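Local coordinates for protein tartronic semialdehyde reductase (Salmonella typhimurium, PDB 1YB4) that catalyses the interconversion of tartronate semialdehyde (2-hydroxy-3-oxopropanoate) and (R)-glycerate with NAD(H) or NADP(H) as cofactor, at residues 15-20 with 128-133; 175-180 with 257-262; 184-189 with 222-227; 202-207 with 216-221; 236-241 with 277-282. All coordinates share one frame; numbering follows the deposited sequence.

In the fold
Interaction 1 stands apart in the nucleotide-binding domain, its centre about 21 Å or more from the centres of the others, and is a partly buried apolar meeting of two helices. Interactions 2 to 5 belong to the helical part of the chain and are buried. Interactions 2 and 3 both use helix 167-195, while 3 and 4 both use helix 215-225. Chemistry shifts with place: in interaction 2 a threonine hydroxyl lies on an isoleucine methyl and a cysteine sulfur on a backbone carbonyl, interaction 3 centres on a selenomethionine, interaction 4 uses an arginine on backbone oxygens, and interaction 5 pairs two histidines. Interaction 5 lies nearest the chain's centre and touches 2, 3 and 4.

Interaction 1: residues 15-20 with 128-133; sequences GSPMAI and GAREGT
M18 meets A129 and R130 meets P17, and in both pairs the longer side chain leaves its helix with CG anti to the carbonyl carbon: chi1 of M18 (-74°) brings its CG up to the methyl of A129, and chi1 of R130 (-57°) brings its CG up to the ring of P17. Everything that touches is carbon. The A129 methyl is the shared point of contact: P17 CG lies 3.6 Å from A129 CB, and M18 CG reaches the same CB at 3.8 Å, so one small methyl is met by two consecutive residues of the other helix. Beside it, P17 CB packs at 3.7 Å on R130 CG, in the aliphatic part of the arginine chain.

With only a methyl and a proline ring at its middle, the contact lets the backbones come close, the CA atoms of P17 and R130 being 5.0 Å apart. Past CG the arginine runs extended to NE, and its NH2 forms a salt bridge with E126, one turn earlier on its own helix. M18 goes the other way: its chain bends near the selenium, and the side chain also packs on F8 and M95.

The contact joins helix 15-24 to helix 125-131, which leads into strand 134-139 of the sheet that also holds strand 5-8. Helix 15-24 follows strand 5-8, and G15 fits the last glycine of a GxGxxG sequence, consistent with the dinucleotide-binding strand-turn-helix of a Rossmann fold.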
# COMPACT_ATOMS: atom_id res chain seq x y z
N GLY A 15 -17.19 -28.04 13.53
CA GLY A 15 -16.86 -29.24 14.27
C GLY A 15 -18.04 -30.19 14.37
O GLY A 15 -17.88 -31.41 14.26
N SER A 16 -19.23 -29.64 14.56
CA SER A 16 -20.44 -30.44 14.68
C SER A 16 -20.79 -31.26 13.44
O SER A 16 -20.95 -32.47 13.54
CB SER A 16 -21.63 -29.54 15.05
OG SER A 16 -22.79 -30.32 15.29
N PRO A 17 -20.92 -30.62 12.27
CA PRO A 17 -21.25 -31.45 11.11
C PRO A 17 -20.14 -32.42 10.76
O PRO A 17 -20.38 -33.42 10.08
CB PRO A 17 -21.51 -30.42 10.00
CG PRO A 17 -20.59 -29.33 10.36
CD PRO A 17 -20.76 -29.22 11.87
N MSE A 18 -18.93 -32.14 11.21
CA MSE A 18 -17.80 -33.02 10.93
C MSE A 18 -17.94 -34.27 11.79
O MSE A 18 -17.79 -35.40 11.30
CB MSE A 18 -16.48 -32.31 11.21
CG MSE A 18 -16.15 -31.27 10.13
SE MSE A 18 -14.80 -29.96 10.58
CE MSE A 18 -13.22 -31.00 10.10
N ALA A 19 -18.25 -34.05 13.07
CA ALA A 19 -18.44 -35.15 14.01
C ALA A 19 -19.60 -36.00 13.50
O ALA A 19 -19.52 -37.24 13.45
CB ALA A 19 -18.74 -34.60 15.42
N ILE A 20 -20.68 -35.32 13.09
CA ILE A 20 -21.86 -36.00 12.56
C ILE A 20 -21.50 -36.89 11.36
O ILE A 20 -22.06 -37.97 11.20
CB ILE A 20 -22.95 -35.00 12.13
CG1 ILE A 20 -23.48 -34.27 13.35
CG2 ILE A 20 -24.07 -35.73 11.41
CD1 ILE A 20 -24.73 -33.43 13.09
N GLY A 128 -19.27 -27.07 3.36
CA GLY A 128 -18.23 -28.03 3.03
C GLY A 128 -18.15 -29.13 4.05
O GLY A 128 -17.99 -30.30 3.70
N ALA A 129 -18.27 -28.77 5.33
CA ALA A 129 -18.20 -29.74 6.43
C ALA A 129 -19.36 -30.74 6.46
O ALA A 129 -19.17 -31.92 6.76
CB ALA A 129 -18.12 -29.00 7.77
N ARG A 130 -20.56 -30.26 6.14
CA ARG A 130 -21.75 -31.12 6.13
C ARG A 130 -21.69 -32.10 4.97
O ARG A 130 -21.97 -33.29 5.13
CB ARG A 130 -23.02 -30.29 5.95
CG ARG A 130 -23.25 -29.21 6.96
CD ARG A 130 -24.39 -28.35 6.45
NE ARG A 130 -24.71 -27.24 7.34
CZ ARG A 130 -25.49 -26.22 6.98
NH1 ARG A 130 -26.00 -26.18 5.75
NH2 ARG A 130 -25.76 -25.25 7.84
N GLU A 131 -21.34 -31.58 3.81
CA GLU A 131 -21.28 -32.34 2.58
C GLU A 131 -20.10 -33.30 2.46
O GLU A 131 -20.06 -34.13 1.55
CB GLU A 131 -21.27 -31.35 1.43
CG GLU A 131 -22.27 -31.64 0.34
CD GLU A 131 -22.74 -30.37 -0.35
OE1 GLU A 131 -23.65 -29.71 0.20
OE2 GLU A 131 -22.19 -30.04 -1.42
N GLY A 132 -19.13 -33.18 3.37
CA GLY A 132 -17.95 -34.04 3.33
C GLY A 132 -17.02 -33.72 2.16
O GLY A 132 -16.24 -34.56 1.70
N THR A 133 -17.11 -32.48 1.67
CA THR A 133 -16.31 -32.03 0.54
C THR A 133 -15.27 -30.97 0.93
O THR A 133 -14.89 -30.14 0.11
CB THR A 133 -17.20 -31.43 -0.55
OG1 THR A 133 -17.84 -30.25 -0.03
CG2 THR A 133 -18.25 -32.44 -1.01

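Interaction 2: residues 175-180 with 257-262; sequences NQIIVA and PNTATC
T259 and I177 make the tightest touch here, and they are also the two residues with the most surface buried. T259 OG1 sits 3.3 Å from I177 CG2 and 4.0 Å from I177 CG1, so the hydroxyl lies on the CG2 methyl, with CG1 farther off, and the two side chains cross at about a right angle. The torsion of I177 explains which branch gets there: CG2 stands anti to the backbone N, while CG1 folds back beside it (chi1 -74°). A hydroxyl pressed on a methyl gains nothing polar from it, but T259 OG1 is satisfied from elsewhere, hydrogen-bonded to E188 of a neighbouring subunit. The same glutamate accepts the backbone N-H of N258, so the start of helix 257-271 is gripped twice across the subunit interface.

One turn further on, C262 takes over. Its SG rests 3.9 Å from A180 O, with the methyl of A180 directed toward the second helix beside it. The sulfur also packs on the aliphatic part of E184, one turn further along helix 167-195.

L181 touches N258, T259 and C262, extending the same face. Helix 235-251 packs on the I177 and A180 side as the third partner, A245 meeting I177 and L242 meeting A180, while I178 and N258 meet the neighbouring subunit.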
# COMPACT_ATOMS: atom_id res chain seq x y z
N ASN A 175 -3.24 -20.17 1.21
CA ASN A 175 -4.49 -20.25 0.47
C ASN A 175 -5.29 -18.96 0.70
O ASN A 175 -5.72 -18.29 -0.26
CB ASN A 175 -5.30 -21.48 0.95
CG ASN A 175 -6.56 -21.74 0.10
OD1 ASN A 175 -7.63 -21.17 0.33
ND2 ASN A 175 -6.42 -22.62 -0.89
N GLN A 176 -5.46 -18.59 1.96
CA GLN A 176 -6.22 -17.39 2.30
C GLN A 176 -5.63 -16.08 1.80
O GLN A 176 -6.37 -15.15 1.51
CB GLN A 176 -6.44 -17.34 3.81
CG GLN A 176 -7.26 -18.52 4.30
CD GLN A 176 -8.53 -18.73 3.48
OE1 GLN A 176 -8.56 -19.54 2.54
NE2 GLN A 176 -9.56 -17.98 3.80
N ILE A 177 -4.31 -16.02 1.67
CA ILE A 177 -3.68 -14.81 1.14
C ILE A 177 -4.07 -14.63 -0.33
O ILE A 177 -4.50 -13.56 -0.75
CB ILE A 177 -2.14 -14.86 1.22
CG1 ILE A 177 -1.66 -14.66 2.65
CG2 ILE A 177 -1.54 -13.80 0.33
CD1 ILE A 177 -0.17 -14.86 2.81
N ILE A 178 -3.91 -15.69 -1.12
CA ILE A 178 -4.21 -15.64 -2.54
C ILE A 178 -5.69 -15.43 -2.80
O ILE A 178 -6.05 -14.71 -3.71
CB ILE A 178 -3.73 -16.92 -3.24
CG1 ILE A 178 -2.20 -16.86 -3.39
CG2 ILE A 178 -4.44 -17.10 -4.59
CD1 ILE A 178 -1.57 -18.00 -4.15
N VAL A 179 -6.56 -16.04 -2.00
CA VAL A 179 -7.98 -15.84 -2.24
C VAL A 179 -8.31 -14.38 -2.04
O VAL A 179 -9.07 -13.80 -2.81
CB VAL A 179 -8.84 -16.71 -1.30
CG1 VAL A 179 -10.34 -16.48 -1.57
CG2 VAL A 179 -8.49 -18.17 -1.50
N ALA A 180 -7.71 -13.78 -1.01
CA ALA A 180 -7.94 -12.37 -0.71
C ALA A 180 -7.36 -11.47 -1.81
O ALA A 180 -8.05 -10.62 -2.37
CB ALA A 180 -7.31 -12.02 0.64
N PRO A 257 2.90 -6.60 1.48
CA PRO A 257 2.19 -5.35 1.24
C PRO A 257 0.75 -5.47 0.79
O PRO A 257 -0.12 -4.83 1.37
CB PRO A 257 3.09 -4.64 0.23
CG PRO A 257 3.67 -5.79 -0.55
CD PRO A 257 3.99 -6.81 0.50
N ASN A 258 0.45 -6.27 -0.22
CA ASN A 258 -0.94 -6.34 -0.63
C ASN A 258 -1.84 -7.10 0.36
O ASN A 258 -3.03 -6.84 0.45
CB ASN A 258 -1.06 -6.87 -2.07
CG ASN A 258 -0.61 -5.83 -3.10
OD1 ASN A 258 -0.45 -4.64 -2.78
ND2 ASN A 258 -0.43 -6.26 -4.34
N THR A 259 -1.28 -8.03 1.12
CA THR A 259 -2.09 -8.72 2.11
C THR A 259 -2.40 -7.66 3.18
O THR A 259 -3.53 -7.55 3.65
CB THR A 259 -1.32 -9.91 2.74
OG1 THR A 259 -0.95 -10.85 1.71
CG2 THR A 259 -2.18 -10.64 3.77
N ALA A 260 -1.40 -6.86 3.54
CA ALA A 260 -1.60 -5.83 4.55
C ALA A 260 -2.74 -4.92 4.10
O ALA A 260 -3.66 -4.65 4.88
CB ALA A 260 -0.33 -5.01 4.75
N THR A 261 -2.68 -4.45 2.86
CA THR A 261 -3.73 -3.58 2.33
C THR A 261 -5.08 -4.28 2.31
O THR A 261 -6.07 -3.70 2.70
CB THR A 261 -3.44 -3.12 0.88
OG1 THR A 261 -2.15 -2.50 0.82
CG2 THR A 261 -4.50 -2.12 0.42
N CYS A 262 -5.12 -5.52 1.83
CA CYS A 262 -6.38 -6.26 1.78
C CYS A 262 -7.08 -6.28 3.13
O CYS A 262 -8.31 -6.16 3.20
CB CYS A 262 -6.18 -7.69 1.29
SG CYS A 262 -6.14 -7.79 -0.51

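Interaction 3: residues 184-189 with 222-227; sequences EAVSEA and ERMINR
S187 and M224 mark the closest backbone approach, with CA atoms 8.1 Å apart, a separation that leaves one long side chain to span the space between helix 167-195 and the end of helix 215-225. M224, a selenomethionine here, is that chain. It starts out with CG anti to the carbonyl carbon (chi1 -67°), runs straight through chi2 and turns at its end, laying selenium and methyl on the other helix. SE comes 3.7 Å from S187 OG, and CE lies 4.0 Å from V186 CB, with V186 CG1 also alongside.

The serine hydroxyl has its polar partner elsewhere, hydrogen-bonded to I183 O one turn back. V283 of helix 283-290 touches both S187 and M224, covering another flank.

Behind M224 the helix ends at I225, and R227, with positive phi, folds its chain back over the last turn. Its NH1 bonds M224 O at 3.2 Å, in the carbonyl plane with an N-H...O angle of 148°, and also forms a salt bridge with E287. One cation therefore ties the helix end to helix 283-290. This is plain helix packing in the all-helical C-terminal domain of the 3-hydroxyisobutyrate dehydrogenase family.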
# COMPACT_ATOMS: atom_id res chain seq x y z
N GLU A 184 -9.44 -9.15 -4.51
CA GLU A 184 -9.21 -7.72 -4.59
C GLU A 184 -8.81 -7.34 -6.02
O GLU A 184 -9.20 -6.29 -6.53
CB GLU A 184 -8.14 -7.30 -3.59
CG GLU A 184 -8.15 -5.82 -3.21
CD GLU A 184 -7.40 -4.95 -4.19
OE1 GLU A 184 -6.58 -5.48 -4.97
OE2 GLU A 184 -7.61 -3.71 -4.16
N ALA A 185 -8.04 -8.21 -6.66
CA ALA A 185 -7.61 -7.94 -8.02
C ALA A 185 -8.81 -7.84 -8.98
O ALA A 185 -8.93 -6.88 -9.74
CB ALA A 185 -6.63 -9.00 -8.49
N VAL A 186 -9.70 -8.83 -8.93
CA VAL A 186 -10.88 -8.81 -9.80
C VAL A 186 -11.70 -7.54 -9.52
O VAL A 186 -12.27 -6.94 -10.44
CB VAL A 186 -11.76 -10.08 -9.56
CG1 VAL A 186 -12.93 -10.12 -10.55
CG2 VAL A 186 -10.88 -11.33 -9.73
N SER A 187 -11.73 -7.11 -8.25
CA SER A 187 -12.47 -5.91 -7.85
C SER A 187 -11.90 -4.62 -8.48
O SER A 187 -12.65 -3.75 -8.94
CB SER A 187 -12.43 -5.76 -6.32
OG SER A 187 -12.92 -6.91 -5.66
N GLU A 188 -10.58 -4.50 -8.49
CA GLU A 188 -9.93 -3.31 -9.04
C GLU A 188 -10.06 -3.25 -10.56
O GLU A 188 -10.26 -2.18 -11.13
CB GLU A 188 -8.44 -3.30 -8.66
CG GLU A 188 -8.17 -2.75 -7.27
CD GLU A 188 -6.69 -2.52 -6.99
OE1 GLU A 188 -5.93 -2.12 -7.91
OE2 GLU A 188 -6.27 -2.72 -5.82
N ALA A 189 -9.95 -4.40 -11.21
CA ALA A 189 -10.06 -4.51 -12.66
C ALA A 189 -11.47 -4.23 -13.19
O ALA A 189 -11.65 -3.48 -14.15
CB ALA A 189 -9.59 -5.89 -13.11
N GLU A 222 -18.47 -13.37 -10.87
CA GLU A 222 -19.91 -13.45 -11.09
C GLU A 222 -20.68 -12.88 -9.89
O GLU A 222 -21.61 -12.08 -10.06
CB GLU A 222 -20.30 -14.92 -11.33
CG GLU A 222 -21.72 -15.14 -11.84
CD GLU A 222 -21.84 -14.96 -13.35
OE1 GLU A 222 -21.59 -13.84 -13.84
OE2 GLU A 222 -22.18 -15.95 -14.04
N ARG A 223 -20.29 -13.28 -8.69
CA ARG A 223 -20.94 -12.81 -7.48
C ARG A 223 -20.96 -11.28 -7.37
O ARG A 223 -21.89 -10.71 -6.81
CB ARG A 223 -20.26 -13.40 -6.24
CG ARG A 223 -20.51 -14.88 -6.02
CD ARG A 223 -19.69 -15.43 -4.85
NE ARG A 223 -19.80 -16.88 -4.73
CZ ARG A 223 -19.16 -17.62 -3.82
NH1 ARG A 223 -18.36 -17.05 -2.93
NH2 ARG A 223 -19.32 -18.94 -3.81
N MSE A 224 -19.95 -10.63 -7.94
CA MSE A 224 -19.85 -9.17 -7.89
C MSE A 224 -20.78 -8.49 -8.87
O MSE A 224 -21.34 -7.43 -8.57
CB MSE A 224 -18.40 -8.73 -8.17
CG MSE A 224 -17.38 -9.12 -7.10
SE MSE A 224 -15.52 -8.72 -7.62
CE MSE A 224 -14.63 -10.21 -6.74
N ILE A 225 -20.93 -9.09 -10.04
CA ILE A 225 -21.78 -8.55 -11.09
C ILE A 225 -23.27 -8.66 -10.76
O ILE A 225 -24.01 -7.69 -10.85
CB ILE A 225 -21.52 -9.26 -12.43
CG1 ILE A 225 -20.03 -9.11 -12.82
CG2 ILE A 225 -22.42 -8.67 -13.50
CD1 ILE A 225 -19.65 -9.73 -14.18
N ASN A 226 -23.69 -9.85 -10.35
CA ASN A 226 -25.09 -10.05 -10.03
C ASN A 226 -25.43 -9.60 -8.62
O ASN A 226 -26.53 -9.84 -8.14
CB ASN A 226 -25.46 -11.53 -10.23
CG ASN A 226 -25.06 -12.04 -11.60
OD1 ASN A 226 -25.16 -11.32 -12.60
ND2 ASN A 226 -24.63 -13.30 -11.66
N ARG A 227 -24.48 -8.93 -7.97
CA ARG A 227 -24.64 -8.42 -6.60
C ARG A 227 -25.13 -9.48 -5.61
O ARG A 227 -25.87 -9.18 -4.67
CB ARG A 227 -25.60 -7.23 -6.57
CG ARG A 227 -25.39 -6.27 -7.73
CD ARG A 227 -23.99 -5.71 -7.74
NE ARG A 227 -23.79 -4.75 -6.66
CZ ARG A 227 -22.61 -4.22 -6.36
NH1 ARG A 227 -21.54 -4.56 -7.07
NH2 ARG A 227 -22.50 -3.35 -5.37

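Interaction 4: residues 202-207 with 216-221; sequences RVRQAL and ILEVHG
R204 reaches straight across to L217 and E218, its CG anti to the backbone N (chi1 165°) and the chain extended as far as NE. The guanidinium arrives with an edge to the backbone of the second helix: NH2 bonds E218 O at 3.0 Å, nearly straight (163°), in the carbonyl plane and on a lone pair. NE makes a weak bond of 3.4 Å to L217 O, which it meets obliquely. Two successive carbonyl oxygens thus share one arginine; the E218 bond orients the edge of its guanidinium, the weak NE bond adding little. The carboxylate of E218 stays 6.1 Å away (OE2 to R204 NH2), and a long, weak ion pair links NH2 to E222 instead. G221 borders the arginine with its backbone, R204 NE being 4.2 Å from G221 C.

Nearer the root of the arginine, L217 CD1 packs at 4.1 Å on R204 CG, while its CD2 packs at 3.9 Å on L207 CB. The short helical segments run roughly antiparallel (153°), with axes 10.3 Å apart.

Helix 167-195 packs against both helices, V186 on L217 and A193 on V203; C171 of a neighbouring subunit packs against A206 and L207.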
# COMPACT_ATOMS: atom_id res chain seq x y z
N ARG A 202 -18.78 -8.63 -20.06
CA ARG A 202 -17.91 -8.76 -21.23
C ARG A 202 -16.41 -8.98 -20.93
O ARG A 202 -15.80 -9.97 -21.39
CB ARG A 202 -18.03 -7.50 -22.10
CG ARG A 202 -18.92 -7.67 -23.30
CD ARG A 202 -20.30 -8.11 -22.90
NE ARG A 202 -20.78 -9.12 -23.84
CZ ARG A 202 -21.02 -8.90 -25.13
NH1 ARG A 202 -20.82 -7.69 -25.65
NH2 ARG A 202 -21.44 -9.90 -25.89
N VAL A 203 -15.84 -8.04 -20.17
CA VAL A 203 -14.43 -8.06 -19.77
C VAL A 203 -14.16 -9.38 -19.08
O VAL A 203 -13.18 -10.06 -19.39
CB VAL A 203 -14.10 -6.90 -18.79
CG1 VAL A 203 -12.60 -6.88 -18.50
CG2 VAL A 203 -14.57 -5.57 -19.36
N ARG A 204 -15.02 -9.73 -18.14
CA ARG A 204 -14.88 -10.97 -17.41
C ARG A 204 -14.85 -12.12 -18.41
O ARG A 204 -14.00 -13.02 -18.33
CB ARG A 204 -16.05 -11.16 -16.44
CG ARG A 204 -16.19 -12.58 -15.90
CD ARG A 204 -17.30 -12.65 -14.88
NE ARG A 204 -17.58 -14.00 -14.41
CZ ARG A 204 -18.02 -14.99 -15.19
NH1 ARG A 204 -18.24 -14.78 -16.48
NH2 ARG A 204 -18.29 -16.18 -14.67
N GLN A 205 -15.77 -12.06 -19.37
CA GLN A 205 -15.87 -13.10 -20.38
C GLN A 205 -14.58 -13.22 -21.17
O GLN A 205 -14.11 -14.32 -21.46
CB GLN A 205 -17.03 -12.81 -21.33
CG GLN A 205 -17.43 -14.03 -22.13
CD GLN A 205 -17.77 -15.20 -21.22
OE1 GLN A 205 -18.64 -15.10 -20.35
NE2 GLN A 205 -17.07 -16.33 -21.41
N ALA A 206 -13.99 -12.08 -21.51
CA ALA A 206 -12.75 -12.07 -22.27
C ALA A 206 -11.59 -12.63 -21.44
O ALA A 206 -10.97 -13.63 -21.82
CB ALA A 206 -12.42 -10.66 -22.74
N LEU A 207 -11.31 -11.98 -20.31
CA LEU A 207 -10.21 -12.37 -19.44
C LEU A 207 -10.24 -13.84 -19.05
O LEU A 207 -9.25 -14.39 -18.59
CB LEU A 207 -10.21 -11.50 -18.18
CG LEU A 207 -9.64 -10.09 -18.28
CD1 LEU A 207 -10.32 -9.30 -19.38
CD2 LEU A 207 -9.81 -9.39 -16.96
N ILE A 216 -11.29 -17.52 -9.01
CA ILE A 216 -11.90 -16.37 -8.35
C ILE A 216 -12.68 -15.47 -9.31
O ILE A 216 -13.79 -15.04 -9.00
CB ILE A 216 -10.83 -15.50 -7.64
CG1 ILE A 216 -10.22 -16.27 -6.48
CG2 ILE A 216 -11.44 -14.17 -7.17
CD1 ILE A 216 -11.21 -16.63 -5.43
N LEU A 217 -12.09 -15.16 -10.46
CA LEU A 217 -12.77 -14.34 -11.46
C LEU A 217 -14.02 -15.08 -11.95
O LEU A 217 -15.05 -14.48 -12.23
CB LEU A 217 -11.86 -14.07 -12.65
CG LEU A 217 -12.49 -13.41 -13.87
CD1 LEU A 217 -12.97 -12.00 -13.50
CD2 LEU A 217 -11.49 -13.37 -15.02
N GLU A 218 -13.92 -16.40 -12.04
CA GLU A 218 -15.04 -17.20 -12.50
C GLU A 218 -16.21 -17.17 -11.53
O GLU A 218 -17.32 -16.76 -11.89
CB GLU A 218 -14.60 -18.64 -12.70
CG GLU A 218 -15.64 -19.47 -13.40
CD GLU A 218 -15.30 -20.94 -13.36
OE1 GLU A 218 -14.09 -21.26 -13.35
OE2 GLU A 218 -16.25 -21.75 -13.34
N VAL A 219 -15.96 -17.60 -10.29
CA VAL A 219 -17.00 -17.62 -9.28
C VAL A 219 -17.27 -16.25 -8.67
O VAL A 219 -18.34 -15.68 -8.89
CB VAL A 219 -16.66 -18.61 -8.15
CG1 VAL A 219 -17.79 -18.62 -7.11
CG2 VAL A 219 -16.46 -20.03 -8.72
N HIS A 220 -16.31 -15.73 -7.92
CA HIS A 220 -16.44 -14.43 -7.27
C HIS A 220 -16.71 -13.30 -8.24
O HIS A 220 -17.43 -12.34 -7.92
CB HIS A 220 -15.20 -14.14 -6.45
CG HIS A 220 -14.91 -15.18 -5.43
ND1 HIS A 220 -14.42 -16.43 -5.76
CD2 HIS A 220 -15.13 -15.20 -4.09
CE1 HIS A 220 -14.35 -17.17 -4.67
NE2 HIS A 220 -14.78 -16.46 -3.64
N GLY A 221 -16.12 -13.39 -9.43
CA GLY A 221 -16.35 -12.35 -10.42
C GLY A 221 -17.85 -12.23 -10.62
O GLY A 221 -18.43 -11.15 -10.54

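Interaction 5: residues 236-241 with 277-282; sequences ALHQKD and LDHSAM
Two histidines meet ND1 to ND1: H238 ND1 and H279 ND1 are hydrogen-bonded at 3.0 Å, and either could be the donor. The bond is bent, with an angle of 131°. The rings come rim to rim, their centroids 5.1 Å apart and their planes turned 51° from each other. H238 presents its nitrogen to the edge of the H279 ring, near that ring's plane, whereas H279 ND1 approaches the H238 ring obliquely. H238 CE1 follows at 3.6 Å from H279 ND1, and H238 ND1 lies 3.9 Å from H279 CB.

On the loop side the ring is placed by an uncommon torsion, H279 CG sitting between the backbone N and the carbonyl carbon (chi1 51°). On the helix side the other nitrogen, H238 NE2, is hydrogen-bonded to Q176 O, so the imidazole is held at both nitrogens, by a side chain and by a backbone oxygen of helix 167-195. F233 meets both imidazoles, edge-to-face with H238, and F266 adds a further ring beside H238.

Just before H279, D278 OD2 is in a salt bridge with R223.

Helix 235-251 is joined in this way to the loop leading into helix 283-290, within the C-terminal helical domain. The H238 side chain is about 8 Å from that of K172, the predicted active-site lysine, which puts this buried histidine pair in the vicinity of the probable catalytic site.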
# COMPACT_ATOMS: atom_id res chain seq x y z
N ALA A 236 -15.72 -11.19 7.90
CA ALA A 236 -15.20 -11.26 9.27
C ALA A 236 -14.28 -12.47 9.44
O ALA A 236 -13.30 -12.43 10.18
CB ALA A 236 -16.33 -11.34 10.27
N LEU A 237 -14.60 -13.55 8.75
CA LEU A 237 -13.81 -14.77 8.80
C LEU A 237 -12.48 -14.60 8.05
O LEU A 237 -11.40 -14.93 8.57
CB LEU A 237 -14.62 -15.92 8.20
CG LEU A 237 -15.26 -16.78 9.27
CD1 LEU A 237 -16.59 -17.34 8.78
CD2 LEU A 237 -14.26 -17.90 9.65
N HIS A 238 -12.55 -14.10 6.83
CA HIS A 238 -11.34 -13.89 6.06
C HIS A 238 -10.48 -12.85 6.79
O HIS A 238 -9.26 -12.79 6.58
CB HIS A 238 -11.67 -13.43 4.63
CG HIS A 238 -10.66 -13.87 3.62
ND1 HIS A 238 -10.94 -13.95 2.27
CD2 HIS A 238 -9.37 -14.28 3.76
CE1 HIS A 238 -9.87 -14.38 1.62
NE2 HIS A 238 -8.90 -14.59 2.50
N GLN A 239 -11.10 -12.05 7.65
CA GLN A 239 -10.36 -11.04 8.42
C GLN A 239 -9.48 -11.75 9.45
O GLN A 239 -8.28 -11.50 9.55
CB GLN A 239 -11.30 -10.06 9.12
CG GLN A 239 -11.94 -9.02 8.22
CD GLN A 239 -11.64 -7.59 8.65
OE1 GLN A 239 -10.52 -7.11 8.49
NE2 GLN A 239 -12.64 -6.91 9.20
N LYS A 240 -10.11 -12.65 10.21
CA LYS A 240 -9.39 -13.42 11.22
C LYS A 240 -8.24 -14.17 10.52
O LYS A 240 -7.12 -14.22 11.04
CB LYS A 240 -10.37 -14.38 11.92
CG LYS A 240 -9.78 -15.26 13.05
CD LYS A 240 -9.32 -16.66 12.57
CE LYS A 240 -10.42 -17.38 11.78
NZ LYS A 240 -10.03 -18.74 11.29
N ASP A 241 -8.51 -14.73 9.34
CA ASP A 241 -7.46 -15.45 8.63
C ASP A 241 -6.30 -14.53 8.20
O ASP A 241 -5.14 -14.85 8.45
CB ASP A 241 -8.02 -16.17 7.40
CG ASP A 241 -8.75 -17.46 7.76
OD1 ASP A 241 -8.29 -18.14 8.70
OD2 ASP A 241 -9.76 -17.78 7.09
N LEU A 277 -21.04 -10.46 5.04
CA LEU A 277 -21.28 -10.84 3.67
C LEU A 277 -20.16 -11.73 3.14
O LEU A 277 -19.14 -11.93 3.81
CB LEU A 277 -21.41 -9.59 2.81
CG LEU A 277 -22.38 -8.55 3.40
CD1 LEU A 277 -22.16 -7.21 2.73
CD2 LEU A 277 -23.81 -9.03 3.22
N ASP A 278 -20.38 -12.28 1.94
CA ASP A 278 -19.41 -13.13 1.27
C ASP A 278 -18.19 -12.28 0.95
O ASP A 278 -18.33 -11.14 0.52
CB ASP A 278 -20.01 -13.67 -0.02
CG ASP A 278 -19.08 -14.61 -0.73
OD1 ASP A 278 -18.81 -15.70 -0.18
OD2 ASP A 278 -18.62 -14.27 -1.84
N HIS A 279 -16.98 -12.82 1.13
CA HIS A 279 -15.80 -12.02 0.87
C HIS A 279 -15.73 -11.46 -0.55
O HIS A 279 -14.82 -10.69 -0.88
CB HIS A 279 -14.52 -12.77 1.23
CG HIS A 279 -14.42 -14.14 0.63
ND1 HIS A 279 -13.37 -14.99 0.90
CD2 HIS A 279 -15.21 -14.80 -0.25
CE1 HIS A 279 -13.50 -16.10 0.21
NE2 HIS A 279 -14.62 -16.01 -0.50
N SER A 280 -16.70 -11.84 -1.39
CA SER A 280 -16.74 -11.31 -2.74
C SER A 280 -17.27 -9.88 -2.60
O SER A 280 -17.16 -9.06 -3.51
CB SER A 280 -17.68 -12.15 -3.62
OG SER A 280 -18.99 -12.19 -3.08
N ALA A 281 -17.82 -9.60 -1.43
CA ALA A 281 -18.33 -8.27 -1.11
C ALA A 281 -17.20 -7.24 -1.06
O ALA A 281 -17.42 -6.03 -0.93
CB ALA A 281 -19.05 -8.32 0.21
N MSE A 282 -15.98 -7.75 -1.16
CA MSE A 282 -14.78 -6.93 -1.17
C MSE A 282 -14.93 -5.79 -2.16
O MSE A 282 -14.55 -4.66 -1.88
CB MSE A 282 -13.58 -7.79 -1.59
CG MSE A 282 -12.34 -7.04 -2.04
SE MSE A 282 -11.43 -6.17 -0.59
CE MSE A 282 -11.86 -4.37 -1.01